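Local coordinates for ferric-siderophore receptor protein (Streptomyces coelicolor, PDB 2X4L) that probably binds ferric siderophores at the cell surface and hands them to a membrane transporter for uptake, at residues Pro79-Gly84 with Met265-Ser270; Leu114-Phe119 with Gly123-Val128; Arg158-Ala163 with Leu302-Cys307; Ala180-Ala185 with Leu222-Ala227; Ala203-Ala206 with Phe211-Ser214. All blocks are in the same frame, centred on the assembly; numbering follows the deposited sequence.

Contact 1 closes across the probable cleft between the two lobes, and contacts 2 and 5 lie in different lobes: contact 5 reaches contact 1 through the shared sheet, where Asp266 OD2 meets Ser205 OG at 2.7 Å, and contact 2, with its centre about 17 Å from that of contact 1, shares Glu299 with it, since this carboxylate takes both Arg268 and Trp126. Contacts 3 and 4 belong to the helical layer and, the centres of the two contacts being about 14 Å apart, join where Tyr304 packs on Phe182. Contact 4 meets contact 5 through Leu222, and contact 3 meets contact 2 through Ile115 and Leu162. The cleft probably holds the ferric siderophore, as in related binding proteins.

Contact 1 (Pro79-Gly84 with Met265-Ser270); sequences PDVQAG and MDDRAS
Asp80 to Val81 and Ala269 to Arg268 face each other in opposite chain directions without any direct backbone bond, the nearest CA pairs being Val81 with Arg268 at 7.1 Å and Asp80 with Ala269 at 7.4 Å. Side chains and one water bridge the separation. Asp80 CG stands anti to its own amide nitrogen (chi1 -172°), which places OD1 3.5 Å from Ala269 CB. The second oxygen, OD2, accepts from Gln82 N at 2.8 Å in a nearly straight bond, making an Asx turn. The same OD2 accepts from water 1, which in turn takes the hydrogen of Ala269 N at 2.8 Å, so a single water ties the two loops together.

Beside this bridge Val81 presents its methyls to Asp267, the two side chains crossing at about a right angle with CG2 3.7 Å from OD2; that oxygen has its polar partner in Ser297. Gln82 lies against the CG methylene of Arg268. The Arg268 guanidinium is held in plane by Asp266, whose two oxygens take NE and NH2 side-on through their syn lone pairs, with NH2 to OD2 at 2.8 Å. Its NH1 reaches Glu299. Asp266 OD1 also receives Arg268 N, a second Asx turn.

The loop after strand 262-266 thus meets the short 3-10 segment of the other lobe, a lightly packed, water-bridged junction that probably spans the interlobe cleft, as expected of the bilobal solute-binding protein fold.

Contact 2 (Leu114-Phe119 with Gly123-Val128); sequences LITTTF and GTLWSV
Phe119 lies over one face of the Trp126 indole, with CE2 3.3 Å above the plane and over its centre; the planes make 47°, so the pair is neither a stack nor a T. Trp126 CG is anti to the backbone nitrogen (chi1 -177°), which sends the indole alongside Thr117. Farther along, the apolar contact continues as Leu114 CD2 against Val128 CG2 at 4.2 Å, and Thr116 CG2 against Leu125 CB at 3.6 Å.

Around this core the backbone of 123-128 is gripped by three successive residues of the strand. Trp126 N donates to Thr117 O at 2.9 Å, while Thr116 OG1 donates to Trp126 O at 2.8 Å, so the tryptophan is held at both its amide and its carbonyl. Thr118 OG1 gives its hydrogen to Thr124 O at 2.8 Å. Water 2 donates to that carbonyl as well and accepts from Phe119 N. The indole NE1 is hydrogen-bonded to Glu299, and Trp98 and Phe51 each meet the indole edge-to-face.

The chain turns back at the C-terminal end of parallel strand 113-118 and passes through a type II turn, Leu125 to Val128. Such strand-end loops border the cleft in Rossmann-like lobes of this family.

Contact 3 (Arg158-Ala163 with Leu302-Cys307); sequences RMWELA and LSYDKC
Apolar packing carries the contact, with Met159 and Leu302 crossing at about a right angle. Met159 bends at both chi2 and chi3, which curls its methyl back so that CE rests 4.0 Å from Leu302 CD1. Its CG reaches the backbone, lying 3.2 Å from Leu302 O.

The aromatic pair is Trp160 with Tyr304. Their centroids are 5.4 Å apart and their planes 74° apart, yet neither ring lies over the face of the other; they meet rim to rim. The closest carbons are modelled implausibly near, so the exact spacing is doubtful.

No hydrogen bond crosses between the two segments; polar groups pair within their own segment or with residues beyond both. Ser303 is the N-cap of the last helix: its OG accepts from Lys306 N at 3.1 Å and is also bonded to Asp60. Lys306 NZ is salt-bridged to Asp305 OD2 at 2.8 Å, and also to Asp60 and Asp85. On helix 153-165 Arg158 NH1 is bridged to Glu161 OE1 at 3.3 Å in the guanidinium plane, and NE to Asp34.

The start of helix 304-320 is lodged beside helix 153-165. Val54 and Ala57 of helix 52-60 pack on Met159, and helix 173-195 flanks Trp160 and Tyr304.

Contact 4 (Ala180-Ala185 with Leu222-Ala227); sequences AAFDKA and LEYFKA
Phe182 brings the rim of its ring against the rim of Tyr224, with CZ 3.8 Å from Tyr224 CE2 and CE2 3.8 Å from Tyr224 OH. The ring planes are within 4° of parallel, but the centroids are 6.0 Å apart and most of that displacement runs along the planes, so neither ring lies over the other's face and the pair is not a stack. The rings form a shallow step, each meeting its partner at one end.

The two side chains arrive from opposite directions. Both stand with CG anti to the backbone nitrogen, Phe182 at chi1 175° and Tyr224 at -176°, and both reach from their helices to meet one another. Within the two segments this pair is the one contact, in keeping with the small shared surface of 73 Å² and the absence of any hydrogen bond across the two segments. Both residues are nonetheless buried, because other helices close in around them.

Neighbours surround the ring of Phe182. Tyr304 meets it edge-to-face, and Thr308 and Leu311 of helix 304-320 pack on it. At one edge, in the plane of the ring, lies Asp183 OD1 from its own helix; the carboxylate is also bridged to Lys179. Tyr224 in turn rests on Thr153 and Ala186.

Helix 173-195 is the long helix that runs along both lobes, and the short helix 220-227 of the second lobe docks on it here through aromatic packing. A long helical connection of this kind is the hallmark of the class III, helical-backbone binding proteins.

Contact 5 (Ala203-Ala206 with Phe211-Ser214); sequences AGSA and FYVS
Backbone hydrogen bonds join Ser205 and Tyr212 in a ring closed from both sides, the hydrogen-bonded pair of an antiparallel ladder. Tyr212 N donates to Ser205 O at 2.8 Å almost straight, at 176°, whereas Ser205 N to Tyr212 O, at 2.9 Å, is bent to 136°. Farther along, Ser214 N donates to Ala203 O at 2.9 Å, and water 3 bridges Ala203 N and Ser214 O. Gly204 with Val213 and Ala206 with Phe211 are the non-hydrogen-bonded pairs.

Among the side chains, the Phe211 ring approaches Gly204 obliquely, CZ lying 4.0 Å from its CA, at a place where the chain has no side chain to meet it. CG is anti to the backbone nitrogen (chi1 -177°), and this leans the ring across to strand 203-206, with Ser205 O over one of its faces. On the other face of the sheet Ala203 CB and Ser214 CB meet at 4.0 Å, while Tyr212 CD2 comes within 3.5 Å of Ser205 O.

The hairpin sits in the mixed sheet of the second lobe. Strand 262-266 runs parallel to 200-206, with Asp266 taking Ser205 OG, and strand 247-251 lines the far edge of 210-214. Leu222 of helix 220-227 covers Ala203 and Ser214.

Contact 1 (Pro79-Gly84 with Met265-Ser270)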
# COMPACT_ATOMS: atom_id res chain seq x y z
N PRO A 79 3.18 15.97 4.17
CA PRO A 79 2.34 14.79 3.80
C PRO A 79 3.04 13.49 4.07
O PRO A 79 4.23 13.29 3.78
CB PRO A 79 2.10 14.95 2.27
CG PRO A 79 2.33 16.49 2.08
CD PRO A 79 3.43 16.88 3.02
N ASP A 80 2.27 12.55 4.65
CA ASP A 80 2.72 11.18 4.86
C ASP A 80 2.93 10.52 3.49
O ASP A 80 2.27 10.94 2.54
CB ASP A 80 1.60 10.45 5.64
CG ASP A 80 2.05 9.06 6.10
OD1 ASP A 80 2.68 9.03 7.24
OD2 ASP A 80 1.80 8.07 5.36
N VAL A 81 3.74 9.48 3.43
CA VAL A 81 3.87 8.75 2.17
C VAL A 81 2.55 8.27 1.66
O VAL A 81 2.29 8.34 0.42
CB VAL A 81 4.83 7.58 2.40
CG1 VAL A 81 4.30 6.55 3.32
CG2 VAL A 81 5.09 6.92 1.00
N GLN A 82 1.58 7.87 2.53
CA GLN A 82 0.30 7.38 2.02
C GLN A 82 -0.63 8.46 1.52
O GLN A 82 -1.62 8.16 0.94
CB GLN A 82 -0.40 6.56 3.16
CG GLN A 82 0.45 5.24 3.52
CD GLN A 82 -0.35 4.28 4.32
OE1 GLN A 82 -1.29 3.60 3.76
NE2 GLN A 82 -0.12 4.22 5.55
N ALA A 83 -0.24 9.73 1.67
CA ALA A 83 -1.06 10.81 1.16
C ALA A 83 -0.68 11.13 -0.31
O ALA A 83 -1.31 11.91 -0.94
CB ALA A 83 -0.88 12.10 2.05
N GLY A 84 0.40 10.55 -0.84
CA GLY A 84 0.77 10.83 -2.28
C GLY A 84 0.86 12.32 -2.48
O GLY A 84 1.55 13.03 -1.71
N MET A 265 12.13 -2.35 3.00
CA MET A 265 11.59 -2.10 4.34
C MET A 265 10.32 -1.24 4.26
O MET A 265 10.29 -0.18 3.65
CB MET A 265 12.62 -1.34 5.18
CG MET A 265 13.83 -2.26 5.60
SD MET A 265 13.40 -3.64 6.55
CE MET A 265 12.84 -2.86 8.07
N ASP A 266 9.32 -1.69 5.00
CA ASP A 266 8.05 -1.00 5.18
C ASP A 266 8.31 0.51 5.42
O ASP A 266 9.08 0.90 6.33
CB ASP A 266 7.40 -1.61 6.43
CG ASP A 266 5.91 -1.30 6.60
OD1 ASP A 266 5.39 -0.33 6.08
OD2 ASP A 266 5.34 -2.12 7.36
N ASP A 267 7.58 1.30 4.66
CA ASP A 267 7.69 2.74 4.70
C ASP A 267 6.63 3.47 5.55
O ASP A 267 6.65 4.73 5.63
CB ASP A 267 7.66 3.26 3.29
CG ASP A 267 6.38 2.95 2.54
OD1 ASP A 267 5.47 2.31 3.03
OD2 ASP A 267 6.30 3.48 1.34
N ARG A 268 5.73 2.72 6.21
CA ARG A 268 4.59 3.43 6.80
C ARG A 268 4.84 4.10 8.13
O ARG A 268 5.81 3.74 8.83
CB ARG A 268 3.45 2.38 6.94
CG ARG A 268 2.90 1.96 5.55
CD ARG A 268 1.88 0.84 5.66
NE ARG A 268 2.51 -0.35 6.29
CZ ARG A 268 1.85 -1.17 7.06
NH1 ARG A 268 0.50 -1.10 7.17
NH2 ARG A 268 2.56 -2.10 7.69
N ALA A 269 3.94 5.02 8.51
CA ALA A 269 4.07 5.82 9.73
C ALA A 269 4.27 5.06 11.01
O ALA A 269 4.92 5.58 11.93
CB ALA A 269 2.78 6.71 9.85
N SER A 270 3.71 3.91 11.09
CA SER A 270 3.78 3.21 12.37
C SER A 270 5.10 2.39 12.53
O SER A 270 5.23 1.67 13.53
CB SER A 270 2.58 2.24 12.39
OG SER A 270 2.42 1.55 11.09
O HOH W 1 2.04 5.61 6.61

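Contact 2 (Leu114-Phe119 with Gly123-Val128)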
# COMPACT_ATOMS: atom_id res chain seq x y z
N LEU A 114 -18.09 6.47 1.39
CA LEU A 114 -16.77 6.19 2.05
C LEU A 114 -16.07 5.10 1.24
O LEU A 114 -16.66 4.09 0.84
CB LEU A 114 -17.06 5.70 3.47
CG LEU A 114 -15.78 5.41 4.25
CD1 LEU A 114 -15.92 5.78 5.75
CD2 LEU A 114 -15.38 3.92 4.14
N ILE A 115 -14.78 5.31 1.00
CA ILE A 115 -14.02 4.38 0.11
C ILE A 115 -12.73 3.97 0.85
O ILE A 115 -11.98 4.86 1.29
CB ILE A 115 -13.67 5.06 -1.24
CG1 ILE A 115 -14.92 5.76 -1.84
CG2 ILE A 115 -13.02 3.98 -2.21
CD1 ILE A 115 -14.59 6.36 -3.25
N THR A 116 -12.48 2.70 0.94
CA THR A 116 -11.24 2.23 1.53
C THR A 116 -10.83 0.91 0.93
O THR A 116 -11.52 0.39 0.00
CB THR A 116 -11.42 2.17 3.07
OG1 THR A 116 -10.11 1.95 3.68
CG2 THR A 116 -12.41 1.06 3.57
N THR A 117 -9.74 0.36 1.40
CA THR A 117 -9.30 -0.93 0.97
C THR A 117 -9.77 -1.97 1.96
O THR A 117 -10.37 -1.69 3.00
CB THR A 117 -7.74 -0.91 0.91
OG1 THR A 117 -7.20 -0.40 2.14
CG2 THR A 117 -7.27 -0.12 -0.30
N THR A 118 -9.54 -3.24 1.60
CA THR A 118 -9.85 -4.35 2.53
C THR A 118 -8.79 -5.47 2.41
O THR A 118 -8.32 -5.72 1.31
CB THR A 118 -11.29 -4.94 2.40
OG1 THR A 118 -11.43 -6.00 3.36
CG2 THR A 118 -11.51 -5.50 1.00
N PHE A 119 -8.38 -6.00 3.55
CA PHE A 119 -7.28 -6.97 3.64
C PHE A 119 -7.71 -8.36 4.05
O PHE A 119 -6.84 -9.16 4.39
CB PHE A 119 -6.19 -6.47 4.63
CG PHE A 119 -5.35 -5.35 4.09
CD1 PHE A 119 -4.10 -5.63 3.54
CD2 PHE A 119 -5.77 -4.05 4.19
CE1 PHE A 119 -3.29 -4.54 3.07
CE2 PHE A 119 -4.98 -2.96 3.70
CZ PHE A 119 -3.77 -3.24 3.13
N GLY A 123 -14.03 -8.77 4.21
CA GLY A 123 -14.34 -7.42 3.73
C GLY A 123 -14.25 -6.34 4.80
O GLY A 123 -14.78 -5.31 4.60
N THR A 124 -13.49 -6.57 5.87
CA THR A 124 -13.30 -5.54 6.90
C THR A 124 -12.83 -4.21 6.26
O THR A 124 -11.89 -4.21 5.43
CB THR A 124 -12.23 -6.00 7.84
OG1 THR A 124 -12.63 -7.23 8.46
CG2 THR A 124 -11.98 -4.99 8.99
N LEU A 125 -13.52 -3.11 6.58
CA LEU A 125 -13.12 -1.80 5.97
C LEU A 125 -11.83 -1.31 6.63
O LEU A 125 -11.81 -1.00 7.83
CB LEU A 125 -14.24 -0.76 6.13
CG LEU A 125 -15.56 -1.14 5.41
CD1 LEU A 125 -16.57 -0.01 5.61
CD2 LEU A 125 -15.28 -1.43 3.94
N TRP A 126 -10.76 -1.24 5.84
CA TRP A 126 -9.44 -0.91 6.43
C TRP A 126 -9.43 0.48 7.03
O TRP A 126 -9.87 1.48 6.41
CB TRP A 126 -8.41 -0.95 5.30
CG TRP A 126 -6.97 -0.72 5.75
CD1 TRP A 126 -6.18 0.27 5.31
CD2 TRP A 126 -6.15 -1.55 6.60
NE1 TRP A 126 -4.89 0.12 5.83
CE2 TRP A 126 -4.86 -1.02 6.57
CE3 TRP A 126 -6.37 -2.77 7.31
CZ2 TRP A 126 -3.80 -1.58 7.27
CZ3 TRP A 126 -5.31 -3.34 8.03
CH2 TRP A 126 -4.03 -2.75 7.97
N SER A 127 -9.00 0.53 8.27
CA SER A 127 -8.75 1.75 9.03
C SER A 127 -10.02 2.39 9.61
O SER A 127 -9.91 3.43 10.30
CB SER A 127 -7.95 2.79 8.17
OG SER A 127 -7.26 3.72 9.02
N VAL A 128 -11.20 1.84 9.35
CA VAL A 128 -12.43 2.36 9.95
C VAL A 128 -12.41 1.77 11.35
O VAL A 128 -12.30 0.55 11.51
CB VAL A 128 -13.68 1.92 9.15
CG1 VAL A 128 -14.93 2.38 9.88
CG2 VAL A 128 -13.68 2.58 7.79
O HOH W 2 -9.15 -4.66 5.96

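Contact 3 (Arg158-Ala163 with Leu302-Cys307)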
# COMPACT_ATOMS: atom_id res chain seq x y z
N ARG A 158 -9.13 -2.13 -10.67
CA ARG A 158 -10.45 -1.94 -9.95
C ARG A 158 -10.54 -0.42 -9.53
O ARG A 158 -11.57 0.28 -9.65
CB ARG A 158 -10.59 -2.85 -8.73
CG ARG A 158 -10.71 -4.39 -9.04
CD ARG A 158 -12.05 -4.68 -9.73
NE ARG A 158 -13.12 -4.70 -8.72
CZ ARG A 158 -14.30 -4.10 -8.82
NH1 ARG A 158 -14.65 -3.35 -9.89
NH2 ARG A 158 -15.13 -4.30 -7.82
N MET A 159 -9.44 0.13 -8.98
CA MET A 159 -9.39 1.56 -8.60
C MET A 159 -9.52 2.51 -9.81
O MET A 159 -10.14 3.58 -9.71
CB MET A 159 -8.08 1.84 -7.85
CG MET A 159 -8.03 3.29 -7.21
SD MET A 159 -9.32 3.55 -5.93
CE MET A 159 -8.56 2.64 -4.59
N TRP A 160 -8.90 2.13 -10.94
CA TRP A 160 -9.08 2.86 -12.18
C TRP A 160 -10.54 2.90 -12.60
O TRP A 160 -11.08 3.98 -12.94
CB TRP A 160 -8.20 2.20 -13.20
CG TRP A 160 -8.38 2.54 -14.61
CD1 TRP A 160 -9.50 2.34 -15.37
CD2 TRP A 160 -7.38 3.01 -15.49
NE1 TRP A 160 -9.30 2.78 -16.63
CE2 TRP A 160 -7.99 3.16 -16.76
CE3 TRP A 160 -6.05 3.39 -15.32
CZ2 TRP A 160 -7.31 3.64 -17.88
CZ3 TRP A 160 -5.34 3.84 -16.43
CH2 TRP A 160 -5.99 3.97 -17.71
N GLU A 161 -11.21 1.74 -12.57
CA GLU A 161 -12.64 1.72 -12.92
C GLU A 161 -13.43 2.64 -11.97
O GLU A 161 -14.37 3.34 -12.44
CB GLU A 161 -13.17 0.27 -12.85
CG GLU A 161 -12.49 -0.58 -13.91
CD GLU A 161 -12.59 -2.12 -13.73
OE1 GLU A 161 -13.22 -2.60 -12.77
OE2 GLU A 161 -12.06 -2.85 -14.66
N LEU A 162 -13.12 2.59 -10.66
CA LEU A 162 -13.84 3.41 -9.71
C LEU A 162 -13.60 4.88 -10.00
O LEU A 162 -14.56 5.67 -10.10
CB LEU A 162 -13.32 3.05 -8.30
CG LEU A 162 -13.87 3.92 -7.14
CD1 LEU A 162 -15.40 3.85 -7.13
CD2 LEU A 162 -13.33 3.40 -5.82
N ALA A 163 -12.35 5.27 -10.23
CA ALA A 163 -12.09 6.66 -10.52
C ALA A 163 -12.82 7.20 -11.77
O ALA A 163 -13.41 8.28 -11.73
CB ALA A 163 -10.57 6.83 -10.65
N LEU A 302 -3.07 3.00 -4.89
CA LEU A 302 -3.57 2.26 -6.06
C LEU A 302 -3.83 3.16 -7.33
O LEU A 302 -4.92 3.13 -7.91
CB LEU A 302 -4.77 1.45 -5.63
CG LEU A 302 -4.50 0.35 -4.60
CD1 LEU A 302 -5.81 -0.19 -4.05
CD2 LEU A 302 -3.63 -0.72 -5.22
N SER A 303 -2.80 3.95 -7.68
CA SER A 303 -2.73 4.60 -8.98
C SER A 303 -1.51 4.07 -9.71
O SER A 303 -0.53 3.68 -9.12
CB SER A 303 -2.67 6.12 -8.92
OG SER A 303 -1.47 6.49 -8.30
N TYR A 304 -1.61 4.03 -11.04
CA TYR A 304 -0.40 3.62 -11.78
C TYR A 304 0.75 4.54 -11.48
O TYR A 304 1.91 4.04 -11.34
CB TYR A 304 -0.68 3.51 -13.32
CG TYR A 304 -1.65 2.37 -13.61
CD1 TYR A 304 -1.25 1.03 -13.50
CD2 TYR A 304 -3.01 2.65 -13.89
CE1 TYR A 304 -2.18 -0.03 -13.70
CE2 TYR A 304 -3.90 1.62 -14.09
CZ TYR A 304 -3.49 0.31 -14.06
OH TYR A 304 -4.38 -0.70 -14.24
N ASP A 305 0.49 5.82 -11.31
CA ASP A 305 1.51 6.78 -11.04
C ASP A 305 2.30 6.39 -9.79
O ASP A 305 3.52 6.53 -9.73
CB ASP A 305 0.82 8.13 -10.84
CG ASP A 305 1.74 9.14 -10.54
OD1 ASP A 305 1.98 9.98 -11.40
OD2 ASP A 305 2.32 9.00 -9.47
N LYS A 306 1.55 6.07 -8.76
CA LYS A 306 2.25 5.73 -7.51
C LYS A 306 2.77 4.33 -7.37
O LYS A 306 3.56 4.02 -6.47
CB LYS A 306 1.34 6.04 -6.32
CG LYS A 306 1.01 7.50 -6.15
CD LYS A 306 2.22 8.34 -5.81
CE LYS A 306 1.87 9.85 -5.78
NZ LYS A 306 1.38 10.35 -7.15
N CYS A 307 2.37 3.45 -8.28
CA CYS A 307 2.94 2.09 -8.25
C CYS A 307 4.13 1.90 -9.19
O CYS A 307 4.92 0.99 -9.05
CB CYS A 307 1.85 1.06 -8.67
SG CYS A 307 0.69 0.83 -7.22

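Contact 4 (Ala180-Ala185 with Leu222-Ala227)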
# COMPACT_ATOMS: atom_id res chain seq x y z
N ALA A 180 1.27 3.41 -19.34
CA ALA A 180 2.37 2.97 -20.18
C ALA A 180 3.64 2.94 -19.35
O ALA A 180 4.45 2.00 -19.54
CB ALA A 180 2.53 3.97 -21.33
N ALA A 181 3.83 3.94 -18.43
CA ALA A 181 5.06 3.96 -17.64
C ALA A 181 5.04 2.76 -16.66
O ALA A 181 6.09 2.13 -16.43
CB ALA A 181 5.21 5.29 -16.89
N PHE A 182 3.88 2.40 -16.13
CA PHE A 182 3.81 1.26 -15.21
C PHE A 182 4.15 0.02 -16.04
O PHE A 182 4.91 -0.81 -15.53
CB PHE A 182 2.40 1.16 -14.72
CG PHE A 182 2.13 -0.05 -13.85
CD1 PHE A 182 2.29 -0.01 -12.49
CD2 PHE A 182 1.65 -1.19 -14.46
CE1 PHE A 182 2.06 -1.16 -11.72
CE2 PHE A 182 1.36 -2.31 -13.74
CZ PHE A 182 1.52 -2.32 -12.34
N ASP A 183 3.61 -0.13 -17.27
CA ASP A 183 3.88 -1.37 -17.99
C ASP A 183 5.36 -1.46 -18.32
O ASP A 183 5.95 -2.59 -18.30
CB ASP A 183 3.06 -1.38 -19.28
CG ASP A 183 1.55 -1.63 -19.06
OD1 ASP A 183 1.15 -2.03 -17.96
OD2 ASP A 183 0.79 -1.39 -20.03
N LYS A 184 5.99 -0.30 -18.60
CA LYS A 184 7.42 -0.24 -18.89
C LYS A 184 8.23 -0.67 -17.64
O LYS A 184 9.23 -1.43 -17.76
CB LYS A 184 7.81 1.15 -19.44
CG LYS A 184 9.27 1.22 -19.70
CD LYS A 184 9.59 2.57 -20.35
CE LYS A 184 11.06 2.73 -20.72
NZ LYS A 184 11.22 4.03 -21.56
N ALA A 185 7.83 -0.19 -16.47
CA ALA A 185 8.56 -0.51 -15.26
C ALA A 185 8.34 -1.95 -14.91
O ALA A 185 9.26 -2.57 -14.33
CB ALA A 185 8.07 0.38 -14.10
N LEU A 222 4.01 -7.78 -3.31
CA LEU A 222 4.94 -8.91 -3.34
C LEU A 222 4.49 -9.99 -4.27
O LEU A 222 5.30 -10.60 -4.92
CB LEU A 222 5.25 -9.44 -1.94
CG LEU A 222 5.70 -8.40 -0.94
CD1 LEU A 222 5.99 -9.12 0.41
CD2 LEU A 222 6.94 -7.65 -1.45
N GLU A 223 3.16 -10.28 -4.33
CA GLU A 223 2.69 -11.35 -5.23
C GLU A 223 2.98 -10.94 -6.65
O GLU A 223 3.38 -11.81 -7.50
CB GLU A 223 1.16 -11.58 -5.06
CG GLU A 223 0.85 -12.42 -3.83
CD GLU A 223 -0.52 -13.02 -3.93
OE1 GLU A 223 -1.09 -13.09 -5.10
OE2 GLU A 223 -1.07 -13.45 -2.85
N TYR A 224 2.85 -9.64 -6.97
CA TYR A 224 3.10 -9.22 -8.35
C TYR A 224 4.64 -9.28 -8.65
O TYR A 224 5.04 -9.82 -9.69
CB TYR A 224 2.57 -7.78 -8.57
CG TYR A 224 2.70 -7.30 -9.97
CD1 TYR A 224 2.28 -8.04 -11.03
CD2 TYR A 224 3.18 -5.96 -10.24
CE1 TYR A 224 2.30 -7.54 -12.33
CE2 TYR A 224 3.29 -5.54 -11.55
CZ TYR A 224 2.78 -6.27 -12.57
OH TYR A 224 2.79 -5.86 -13.97
N PHE A 225 5.43 -8.76 -7.73
CA PHE A 225 6.91 -8.79 -7.93
C PHE A 225 7.38 -10.26 -8.11
O PHE A 225 8.23 -10.57 -8.99
CB PHE A 225 7.66 -8.17 -6.72
CG PHE A 225 7.32 -6.75 -6.43
CD1 PHE A 225 6.83 -5.90 -7.40
CD2 PHE A 225 7.50 -6.31 -5.12
CE1 PHE A 225 6.48 -4.54 -7.08
CE2 PHE A 225 7.19 -5.02 -4.75
CZ PHE A 225 6.72 -4.13 -5.71
N LYS A 226 6.84 -11.16 -7.30
CA LYS A 226 7.15 -12.60 -7.45
C LYS A 226 6.76 -13.16 -8.82
O LYS A 226 7.52 -13.88 -9.44
CB LYS A 226 6.49 -13.43 -6.33
CG LYS A 226 6.85 -14.93 -6.43
CD LYS A 226 6.39 -15.79 -5.25
CE LYS A 226 7.24 -17.17 -5.05
NZ LYS A 226 8.59 -17.18 -4.29
N ALA A 227 5.58 -12.77 -9.28
CA ALA A 227 5.08 -13.21 -10.60
C ALA A 227 6.01 -12.72 -11.70
O ALA A 227 6.15 -13.42 -12.74
CB ALA A 227 3.65 -12.69 -10.78

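Contact 5 (Ala203-Ala206 with Phe211-Ser214)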
# COMPACT_ATOMS: atom_id res chain seq x y z
N ALA A 203 11.66 -8.92 2.37
CA ALA A 203 10.65 -7.88 2.70
C ALA A 203 10.51 -7.82 4.22
O ALA A 203 10.04 -8.78 4.84
CB ALA A 203 9.34 -8.24 2.08
N GLY A 204 10.89 -6.68 4.80
CA GLY A 204 10.83 -6.53 6.25
C GLY A 204 10.04 -5.31 6.71
O GLY A 204 9.74 -4.42 5.91
N SER A 205 9.74 -5.33 8.00
CA SER A 205 9.09 -4.18 8.63
C SER A 205 9.61 -4.11 10.05
O SER A 205 9.62 -5.12 10.75
CB SER A 205 7.57 -4.42 8.59
OG SER A 205 6.89 -3.31 9.19
N ALA A 206 9.98 -2.93 10.45
CA ALA A 206 10.64 -2.80 11.76
C ALA A 206 9.73 -2.20 12.84
O ALA A 206 9.07 -1.21 12.59
CB ALA A 206 11.96 -1.99 11.62
N PHE A 211 11.17 -7.61 14.43
CA PHE A 211 11.34 -7.36 12.99
C PHE A 211 10.48 -8.37 12.27
O PHE A 211 10.60 -9.60 12.48
CB PHE A 211 12.77 -7.60 12.67
CG PHE A 211 13.15 -7.32 11.22
CD1 PHE A 211 13.63 -6.05 10.85
CD2 PHE A 211 13.08 -8.31 10.29
CE1 PHE A 211 14.01 -5.85 9.52
CE2 PHE A 211 13.47 -8.08 8.93
CZ PHE A 211 14.00 -6.85 8.61
N TYR A 212 9.62 -7.88 11.40
CA TYR A 212 8.68 -8.82 10.71
C TYR A 212 9.16 -9.14 9.29
O TYR A 212 9.40 -8.19 8.53
CB TYR A 212 7.32 -8.17 10.64
CG TYR A 212 6.79 -7.69 11.96
CD1 TYR A 212 6.39 -8.62 12.84
CD2 TYR A 212 6.74 -6.35 12.30
CE1 TYR A 212 5.91 -8.28 14.10
CE2 TYR A 212 6.20 -5.94 13.53
CZ TYR A 212 5.83 -6.97 14.41
OH TYR A 212 5.34 -6.63 15.65
N VAL A 213 9.26 -10.42 8.96
CA VAL A 213 9.68 -10.83 7.59
C VAL A 213 8.42 -11.27 6.90
O VAL A 213 7.78 -12.24 7.27
CB VAL A 213 10.70 -11.96 7.58
CG1 VAL A 213 11.12 -12.19 6.16
CG2 VAL A 213 11.97 -11.57 8.38
N SER A 214 8.07 -10.60 5.84
CA SER A 214 6.88 -11.00 5.06
C SER A 214 7.24 -12.06 4.06
O SER A 214 8.31 -12.03 3.40
CB SER A 214 6.32 -9.78 4.24
OG SER A 214 5.69 -8.87 5.12
O HOH W 3 10.82 -11.71 2.36